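Local coordinates for N-acetyltransferase family protein (Bacillus anthracis, PDB 3LNB) that probably transfers acetyl groups from acetyl-coenzyme A to arylamines, and is reported to inactivate the antibiotic sulfamethoxazole, at residues Asn34-Phe39 and Tyr107-Asp112; Lys41-Pro46 and Met64-Glu69. The protein carries 1 engineered substitution. All blocks are in the same frame, centred on the assembly; numbering follows the deposited sequence.

How the interactions relate
Interactions 1 and 2 share one element, helix 34-42. Interaction 1 uses the first part of this helix and sets it against the end of helix 99-112. Interaction 2 uses the last turn and the residues after it, and meets the end of helix 55-65 and the Leu66-Pro67 link that leads into strand 68-69. The two centres lie about 13 Å apart. Interaction 1 is the more buried and is mainly aromatic and aliphatic, with a phenylalanine stack at its heart. Interaction 2 is partly buried and mixes aliphatic packing with an arginine whose polar end bonds to backbone carbonyls. Interaction 2 also runs on towards the coenzyme A pocket.

Interaction 1. Residues Asn34-Phe39 and Tyr107-Asp112; sequences NLQKEF and YYFLMD. With FMT (formic acid), chain D.
Tyr108 opens the contact with its CB, which receives Leu35 CD1 at 3.5 Å. The two side chains cross at about a right angle. The phenol end of Tyr108 runs on to a hydrogen bond with Glu228. Phe109 comes next and carries most of the contact. Its ring stacks face to face on the ring of Phe39, with centroids 3.8 Å apart and planes 19° from parallel. Phe39 CD2 sits over the centre of the Phe109 ring, 3.3 Å from Phe109 CE1. Both phenylalanines have CG anti to the backbone N (Phe109 chi1 -178°), which sends each ring out to overlap the other. Phe109 CB also lies over the Phe39 face as a CH-pi contact. The rim of the Phe109 ring is occupied too: Leu35 CD2 meets CD1 at 3.8 Å and Gln36 CA meets CE1 at 3.9 Å, both in the ring plane. Asp112 closes the segment. Its CB packs on Gln36 CG at 3.6 Å, and the amide and carboxylate planes are steeply inclined to each other. Asp112 OD2 is bonded to the hydroxyl of Thr33, which also bonds to the backbone N of Gln36. The extended Gln36 chain carries NE2 to a formic acid, with NE2 to O1 at 2.9 Å; this molecule is probably from the crystallisation liquor. Ile58 of helix 55-65 touches both stacked rings. The contact is a steep helix-helix crossing (-113°) around an aromatic stack, within the helical N-terminal part of the N-acetyltransferase fold.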
loop_
_atom_site.group_PDB
_atom_site.type_symbol
_atom_site.label_atom_id
_atom_site.label_comp_id
_atom_site.label_asym_id
_atom_site.label_seq_id
_atom_site.Cartn_x
_atom_site.Cartn_y
_atom_site.Cartn_z
ATOM N N ASN A 34 -7.053 -18.820 10.103
ATOM C CA ASN A 34 -6.301 -18.099 11.117
ATOM C C ASN A 34 -6.030 -16.687 10.616
ATOM O O ASN A 34 -6.193 -15.713 11.355
ATOM C CB ASN A 34 -4.971 -18.801 11.411
ATOM C CG ASN A 34 -4.161 -18.083 12.471
ATOM O OD1 ASN A 34 -3.541 -17.043 12.209
ATOM N ND2 ASN A 34 -4.174 -18.620 13.686
ATOM N N LEU A 35 -5.620 -16.583 9.355
ATOM C CA LEU A 35 -5.332 -15.289 8.748
ATOM C C LEU A 35 -6.562 -14.381 8.822
ATOM O O LEU A 35 -6.452 -13.221 9.209
ATOM C CB LEU A 35 -4.901 -15.465 7.286
ATOM C CG LEU A 35 -4.384 -14.226 6.531
ATOM C CD1 LEU A 35 -3.793 -14.658 5.198
ATOM C CD2 LEU A 35 -5.503 -13.229 6.297
ATOM N N GLN A 36 -7.725 -14.903 8.439
ATOM C CA GLN A 36 -8.952 -14.115 8.479
ATOM C C GLN A 36 -9.236 -13.613 9.889
ATOM O O GLN A 36 -9.568 -12.445 10.088
ATOM C CB GLN A 36 -10.145 -14.941 7.987
ATOM C CG GLN A 36 -10.214 -15.124 6.473
ATOM C CD GLN A 36 -11.468 -15.868 6.034
ATOM O OE1 GLN A 36 -11.705 -17.000 6.445
ATOM N NE2 GLN A 36 -12.276 -15.226 5.195
ATOM N N LYS A 37 -9.109 -14.505 10.865
ATOM C CA LYS A 37 -9.347 -14.155 12.256
ATOM C C LYS A 37 -8.400 -13.050 12.701
ATOM O O LYS A 37 -8.829 -12.069 13.297
ATOM C CB LYS A 37 -9.163 -15.382 13.153
ATOM C CG LYS A 37 -10.118 -16.530 12.843
ATOM C CD LYS A 37 -9.849 -17.712 13.771
ATOM C CE LYS A 37 -10.666 -18.932 13.382
ATOM N NZ LYS A 37 -10.312 -20.095 14.248
ATOM N N GLU A 38 -7.110 -13.211 12.407
ATOM C CA GLU A 38 -6.121 -12.208 12.793
ATOM C C GLU A 38 -6.326 -10.914 12.025
ATOM O O GLU A 38 -6.119 -9.819 12.556
ATOM C CB GLU A 38 -4.699 -12.712 12.535
ATOM C CG GLU A 38 -4.246 -13.878 13.408
ATOM C CD GLU A 38 -4.240 -13.543 14.893
ATOM O OE1 GLU A 38 -3.815 -12.430 15.266
ATOM O OE2 GLU A 38 -4.651 -14.406 15.694
ATOM N N PHE A 39 -6.721 -11.043 10.764
ATOM C CA PHE A 39 -6.938 -9.873 9.924
ATOM C C PHE A 39 -8.033 -9.000 10.537
ATOM O O PHE A 39 -7.834 -7.805 10.746
ATOM C CB PHE A 39 -7.340 -10.303 8.508
ATOM C CG PHE A 39 -7.197 -9.217 7.486
ATOM C CD1 PHE A 39 -5.957 -8.935 6.924
ATOM C CD2 PHE A 39 -8.296 -8.457 7.101
ATOM C CE1 PHE A 39 -5.812 -7.911 5.994
ATOM C CE2 PHE A 39 -8.163 -7.433 6.173
ATOM C CZ PHE A 39 -6.921 -7.157 5.618
ATOM N N TYR A 107 -4.116 -9.723 -0.526
ATOM C CA TYR A 107 -4.383 -10.730 -1.548
ATOM C C TYR A 107 -4.815 -12.025 -0.861
ATOM O O TYR A 107 -5.875 -12.576 -1.163
ATOM C CB TYR A 107 -3.131 -10.998 -2.393
ATOM C CG TYR A 107 -3.184 -12.313 -3.148
ATOM C CD1 TYR A 107 -3.938 -12.447 -4.316
ATOM C CD2 TYR A 107 -2.532 -13.443 -2.654
ATOM C CE1 TYR A 107 -4.050 -13.681 -4.970
ATOM C CE2 TYR A 107 -2.633 -14.681 -3.296
ATOM C CZ TYR A 107 -3.398 -14.794 -4.451
ATOM O OH TYR A 107 -3.545 -16.029 -5.043
ATOM N N TYR A 108 -3.987 -12.509 0.058
ATOM C CA TYR A 108 -4.297 -13.736 0.773
ATOM C C TYR A 108 -5.647 -13.630 1.467
ATOM O O TYR A 108 -6.454 -14.555 1.403
ATOM C CB TYR A 108 -3.209 -14.060 1.803
ATOM C CG TYR A 108 -1.933 -14.589 1.190
ATOM C CD1 TYR A 108 -1.956 -15.702 0.350
ATOM C CD2 TYR A 108 -0.706 -13.980 1.440
ATOM C CE1 TYR A 108 -0.785 -16.203 -0.229
ATOM C CE2 TYR A 108 0.476 -14.470 0.863
ATOM C CZ TYR A 108 0.425 -15.582 0.033
ATOM O OH TYR A 108 1.581 -16.090 -0.529
ATOM N N PHE A 109 -5.890 -12.499 2.120
ATOM C CA PHE A 109 -7.151 -12.299 2.818
ATOM C C PHE A 109 -8.333 -12.414 1.857
ATOM O O PHE A 109 -9.284 -13.153 2.120
ATOM C CB PHE A 109 -7.188 -10.927 3.495
ATOM C CG PHE A 109 -8.453 -10.675 4.274
ATOM C CD1 PHE A 109 -8.729 -11.399 5.427
ATOM C CD2 PHE A 109 -9.379 -9.736 3.837
ATOM C CE1 PHE A 109 -9.913 -11.191 6.136
ATOM C CE2 PHE A 109 -10.569 -9.520 4.538
ATOM C CZ PHE A 109 -10.835 -10.250 5.688
ATOM N N LEU A 110 -8.266 -11.689 0.744
ATOM C CA LEU A 110 -9.345 -11.718 -0.234
ATOM C C LEU A 110 -9.533 -13.102 -0.855
ATOM O O LEU A 110 -10.643 -13.460 -1.254
ATOM C CB LEU A 110 -9.110 -10.668 -1.322
ATOM C CG LEU A 110 -9.164 -9.211 -0.838
ATOM C CD1 LEU A 110 -9.007 -8.263 -2.026
ATOM C CD2 LEU A 110 -10.487 -8.952 -0.125
ATOM N N MET A 111 -8.455 -13.876 -0.949
ATOM C CA MET A 111 -8.567 -15.226 -1.490
ATOM C C MET A 111 -9.359 -16.049 -0.472
ATOM O O MET A 111 -10.259 -16.802 -0.839
ATOM C CB MET A 111 -7.186 -15.854 -1.715
ATOM C CG MET A 111 -6.463 -15.408 -2.996
ATOM S SD MET A 111 -7.256 -15.951 -4.554
ATOM C CE MET A 111 -6.787 -17.690 -4.575
ATOM N N ASP A 112 -9.027 -15.899 0.808
ATOM C CA ASP A 112 -9.736 -16.625 1.856
ATOM C C ASP A 112 -11.209 -16.238 1.861
ATOM O O ASP A 112 -12.073 -17.052 2.191
ATOM C CB ASP A 112 -9.135 -16.331 3.227
ATOM C CG ASP A 112 -7.882 -17.132 3.498
ATOM O OD1 ASP A 112 -7.507 -17.962 2.643
ATOM O OD2 ASP A 112 -7.278 -16.935 4.572
HETATM C C FMT D . -15.671 -14.893 3.614
HETATM O O1 FMT D . -15.089 -15.261 4.614
HETATM O O2 FMT D . -15.996 -13.597 3.457
#

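Interaction 2. Residues Lys41-Pro46 and Met64-Glu69; sequences KRLKIP and MILPFE. Engineered in segment 64-69: Phe68 (natural residue Tyr). With COA (coenzyme A), chain B.
Arg42 lays its guanidinium against Leu66, whose CD2 sits over one face, 3.6 Å from Arg42 NE. Ile65 CG2 approaches the same group obliquely, 3.3 Å from Arg42 NH2. Pro67 CD lies near Arg42 NH1, at 3.9 Å, and is also oblique. The arginine starts with CG anti to the backbone N (chi1 179°) and then bends at chi2, which turns the chain along Ile65 and over Leu66. A second aliphatic group lies beside it. Leu43 CD1 meets Leu66 CG at 4.1 Å, and these two side chains cross at about a right angle. The same methyl lies 4.2 Å from Ile65 CB. The other branch of Ile65 points to the helix end, where CD1 packs on Lys44 CG at 3.8 Å and near the carbonyl oxygen of Leu43.

Hydrogen bonds to backbone carbonyls hold these groups in place. Arg42 NE donates to the carbonyl of Leu90 and NH1 to that of Arg95, so two of its nitrogens are held while Leu66 CD2 lies over a face. Lys44 has positive phi and is the C-prime residue of a Schellman motif, with its N bonded to Lys41 O at 3.1 Å and Ile45 N reaching back to Phe40 O, which closes the helix end. Asn61 bonds to the carbonyl of Leu43. Further along, the engineered Phe68 (tyrosine in the natural sequence) borders coenzyme A, with its CZ 3.5 Å from N4P. The contact thus joins the end of helix 34-42 to the turn between helix 55-65 and strand 68-69. That edge strand pairs with strand 252-256 of the five-stranded sheet.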
loop_
_atom_site.group_PDB
_atom_site.type_symbol
_atom_site.label_atom_id
_atom_site.label_comp_id
_atom_site.label_asym_id
_atom_site.label_seq_id
_atom_site.Cartn_x
_atom_site.Cartn_y
_atom_site.Cartn_z
ATOM N N LYS A 41 -9.179 -8.901 13.556
ATOM C CA LYS A 41 -8.741 -8.350 14.837
ATOM C C LYS A 41 -7.862 -7.112 14.653
ATOM O O LYS A 41 -8.109 -6.065 15.259
ATOM C CB LYS A 41 -7.966 -9.414 15.620
ATOM C CG LYS A 41 -7.386 -8.921 16.941
ATOM C CD LYS A 41 -6.517 -9.983 17.606
ATOM C CE LYS A 41 -5.938 -9.481 18.928
ATOM N NZ LYS A 41 -5.078 -10.512 19.576
ATOM N N ARG A 42 -6.841 -7.231 13.813
ATOM C CA ARG A 42 -5.927 -6.122 13.567
ATOM C C ARG A 42 -6.639 -4.891 13.018
ATOM O O ARG A 42 -6.399 -3.776 13.476
ATOM C CB ARG A 42 -4.835 -6.543 12.583
ATOM C CG ARG A 42 -3.825 -5.453 12.222
ATOM C CD ARG A 42 -2.793 -5.219 13.324
ATOM N NE ARG A 42 -1.628 -4.500 12.809
ATOM C CZ ARG A 42 -1.314 -3.240 13.115
ATOM N NH1 ARG A 42 -0.231 -2.681 12.589
ATOM N NH2 ARG A 42 -2.068 -2.543 13.954
ATOM N N LEU A 43 -7.509 -5.099 12.033
ATOM C CA LEU A 43 -8.219 -3.985 11.413
ATOM C C LEU A 43 -9.487 -3.581 12.152
ATOM O O LEU A 43 -10.271 -2.770 11.656
ATOM C CB LEU A 43 -8.533 -4.301 9.947
ATOM C CG LEU A 43 -7.327 -4.399 8.997
ATOM C CD1 LEU A 43 -6.594 -3.069 8.969
ATOM C CD2 LEU A 43 -6.370 -5.507 9.453
ATOM N N LYS A 44 -9.674 -4.140 13.343
ATOM C CA LYS A 44 -10.833 -3.820 14.174
ATOM C C LYS A 44 -12.148 -3.955 13.420
ATOM O O LYS A 44 -13.044 -3.113 13.562
ATOM C CB LYS A 44 -10.722 -2.389 14.688
ATOM C CG LYS A 44 -9.332 -1.989 15.110
ATOM C CD LYS A 44 -8.913 -2.628 16.412
ATOM C CE LYS A 44 -8.310 -1.567 17.325
ATOM N NZ LYS A 44 -7.336 -0.700 16.600
ATOM N N ILE A 45 -12.258 -5.000 12.610
ATOM C CA ILE A 45 -13.470 -5.248 11.852
ATOM C C ILE A 45 -14.094 -6.545 12.347
ATOM O O ILE A 45 -13.447 -7.590 12.366
ATOM C CB ILE A 45 -13.174 -5.375 10.342
ATOM C CG1 ILE A 45 -12.735 -4.020 9.786
ATOM C CG2 ILE A 45 -14.413 -5.871 9.608
ATOM C CD1 ILE A 45 -12.257 -4.080 8.355
ATOM N N PRO A 46 -15.367 -6.490 12.765
ATOM C CA PRO A 46 -16.043 -7.690 13.255
ATOM C C PRO A 46 -15.952 -8.807 12.228
ATOM O O PRO A 46 -16.105 -8.567 11.031
ATOM C CB PRO A 46 -17.480 -7.216 13.445
ATOM C CG PRO A 46 -17.630 -6.200 12.347
ATOM C CD PRO A 46 -16.343 -5.414 12.507
ATOM N N MET A 64 -5.938 3.429 7.730
ATOM C CA MET A 64 -5.944 4.069 9.041
ATOM C C MET A 64 -5.142 3.327 10.108
ATOM O O MET A 64 -4.749 3.917 11.115
ATOM C CB MET A 64 -7.389 4.203 9.542
ATOM C CG MET A 64 -8.251 5.162 8.768
ATOM S SD MET A 64 -7.645 6.838 8.929
ATOM C CE MET A 64 -8.170 7.243 10.602
ATOM N N ILE A 65 -4.899 2.039 9.889
ATOM C CA ILE A 65 -4.202 1.222 10.881
ATOM C C ILE A 65 -2.851 0.623 10.479
ATOM O O ILE A 65 -1.896 0.672 11.252
ATOM C CB ILE A 65 -5.142 0.082 11.355
ATOM C CG1 ILE A 65 -6.367 0.696 12.039
ATOM C CG2 ILE A 65 -4.403 -0.872 12.286
ATOM C CD1 ILE A 65 -7.491 -0.277 12.310
ATOM N N LEU A 66 -2.771 0.045 9.289
ATOM C CA LEU A 66 -1.522 -0.558 8.826
ATOM C C LEU A 66 -0.573 0.497 8.255
ATOM O O LEU A 66 -0.769 0.984 7.141
ATOM C CB LEU A 66 -1.817 -1.623 7.767
ATOM C CG LEU A 66 -2.609 -2.840 8.243
ATOM C CD1 LEU A 66 -2.830 -3.785 7.073
ATOM C CD2 LEU A 66 -1.851 -3.546 9.373
ATOM N N PRO A 67 0.477 0.859 9.010
ATOM C CA PRO A 67 1.435 1.866 8.543
ATOM C C PRO A 67 2.223 1.410 7.321
ATOM O O PRO A 67 2.532 0.227 7.174
ATOM C CB PRO A 67 2.357 2.064 9.744
ATOM C CG PRO A 67 1.546 1.570 10.915
ATOM C CD PRO A 67 0.853 0.369 10.345
ATOM N N PHE A 68 2.526 2.358 6.442
ATOM C CA PHE A 68 3.330 2.092 5.253
ATOM C C PHE A 68 4.748 2.366 5.761
ATOM O O PHE A 68 5.070 3.502 6.111
ATOM C CB PHE A 68 2.965 3.079 4.134
ATOM C CG PHE A 68 3.866 3.007 2.930
ATOM C CD1 PHE A 68 3.598 2.114 1.891
ATOM C CD2 PHE A 68 4.985 3.835 2.833
ATOM C CE1 PHE A 68 4.429 2.048 0.775
ATOM C CE2 PHE A 68 5.825 3.776 1.720
ATOM C CZ PHE A 68 5.546 2.881 0.687
ATOM N N GLU A 69 5.583 1.333 5.832
ATOM C CA GLU A 69 6.941 1.517 6.333
ATOM C C GLU A 69 7.973 0.551 5.772
ATOM O O GLU A 69 7.635 -0.525 5.274
ATOM C CB GLU A 69 6.948 1.456 7.868
ATOM C CG GLU A 69 6.202 0.263 8.483
ATOM C CD GLU A 69 7.129 -0.838 8.997
ATOM O OE1 GLU A 69 6.650 -1.705 9.766
ATOM O OE2 GLU A 69 8.328 -0.846 8.630
HETATM N N1A COA B . 11.039 6.359 0.496
HETATM C C2A COA B . 11.588 6.925 1.556
HETATM N N3A COA B . 11.301 8.167 1.907
HETATM C C4A COA B . 10.434 8.893 1.188
HETATM C C5A COA B . 9.841 8.334 0.065
HETATM C C6A COA B . 10.165 7.025 -0.272
HETATM N N6A COA B . 9.608 6.440 -1.329
HETATM N N7A COA B . 9.025 9.246 -0.452
HETATM C C8A COA B . 9.095 10.333 0.313
HETATM N N9A COA B . 9.948 10.123 1.316
HETATM C C1B COA B . 10.210 11.057 2.436
HETATM C C2B COA B . 10.730 12.421 1.983
HETATM O O2B COA B . 12.135 12.345 1.720
HETATM C C3B COA B . 10.462 13.250 3.238
HETATM O O3B COA B . 11.583 13.203 4.125
HETATM P P3B COA B . 11.913 14.493 5.029
HETATM O O7A COA B . 10.703 15.058 5.666
HETATM O O8A COA B . 13.017 14.027 6.103
HETATM O O9A COA B . 12.630 15.537 4.035
HETATM C C4B COA B . 9.252 12.558 3.871
HETATM O O4B COA B . 8.963 11.412 3.052
HETATM C C5B COA B . 8.027 13.472 3.873
HETATM O O5B COA B . 7.664 13.803 2.531
HETATM P P1A COA B . 6.544 14.925 2.267
HETATM O O1A COA B . 6.230 14.878 0.690
HETATM O O2A COA B . 6.994 16.262 2.712
HETATM O O3A COA B . 5.231 14.439 3.064
HETATM P P2A COA B . 4.207 13.319 2.526
HETATM O O4A COA B . 3.077 14.123 1.711
HETATM O O5A COA B . 3.635 12.557 3.659
HETATM O O6A COA B . 4.976 12.397 1.453
HETATM C CBP COA B . 4.825 9.947 1.295
HETATM C CCP COA B . 5.591 11.161 1.829
HETATM C CDP COA B . 3.479 9.834 2.013
HETATM C CEP COA B . 5.649 8.684 1.555
HETATM C CAP COA B . 4.605 10.099 -0.212
HETATM O OAP COA B . 5.868 10.260 -0.862
HETATM C C9P COA B . 3.907 8.872 -0.803
HETATM O O9P COA B . 2.715 8.654 -0.588
HETATM N N8P COA B . 4.689 8.101 -1.555
HETATM C C7P COA B . 4.211 6.887 -2.233
HETATM C C6P COA B . 5.246 5.765 -2.106
HETATM C C5P COA B . 4.979 4.650 -3.121
HETATM O O5P COA B . 5.228 4.819 -4.312
HETATM N N4P COA B . 4.492 3.515 -2.625
HETATM C C3P COA B . 4.185 2.367 -3.489
HETATM C C2P COA B . 5.454 1.591 -3.845
HETATM S S1P COA B . 6.195 0.683 -2.438
#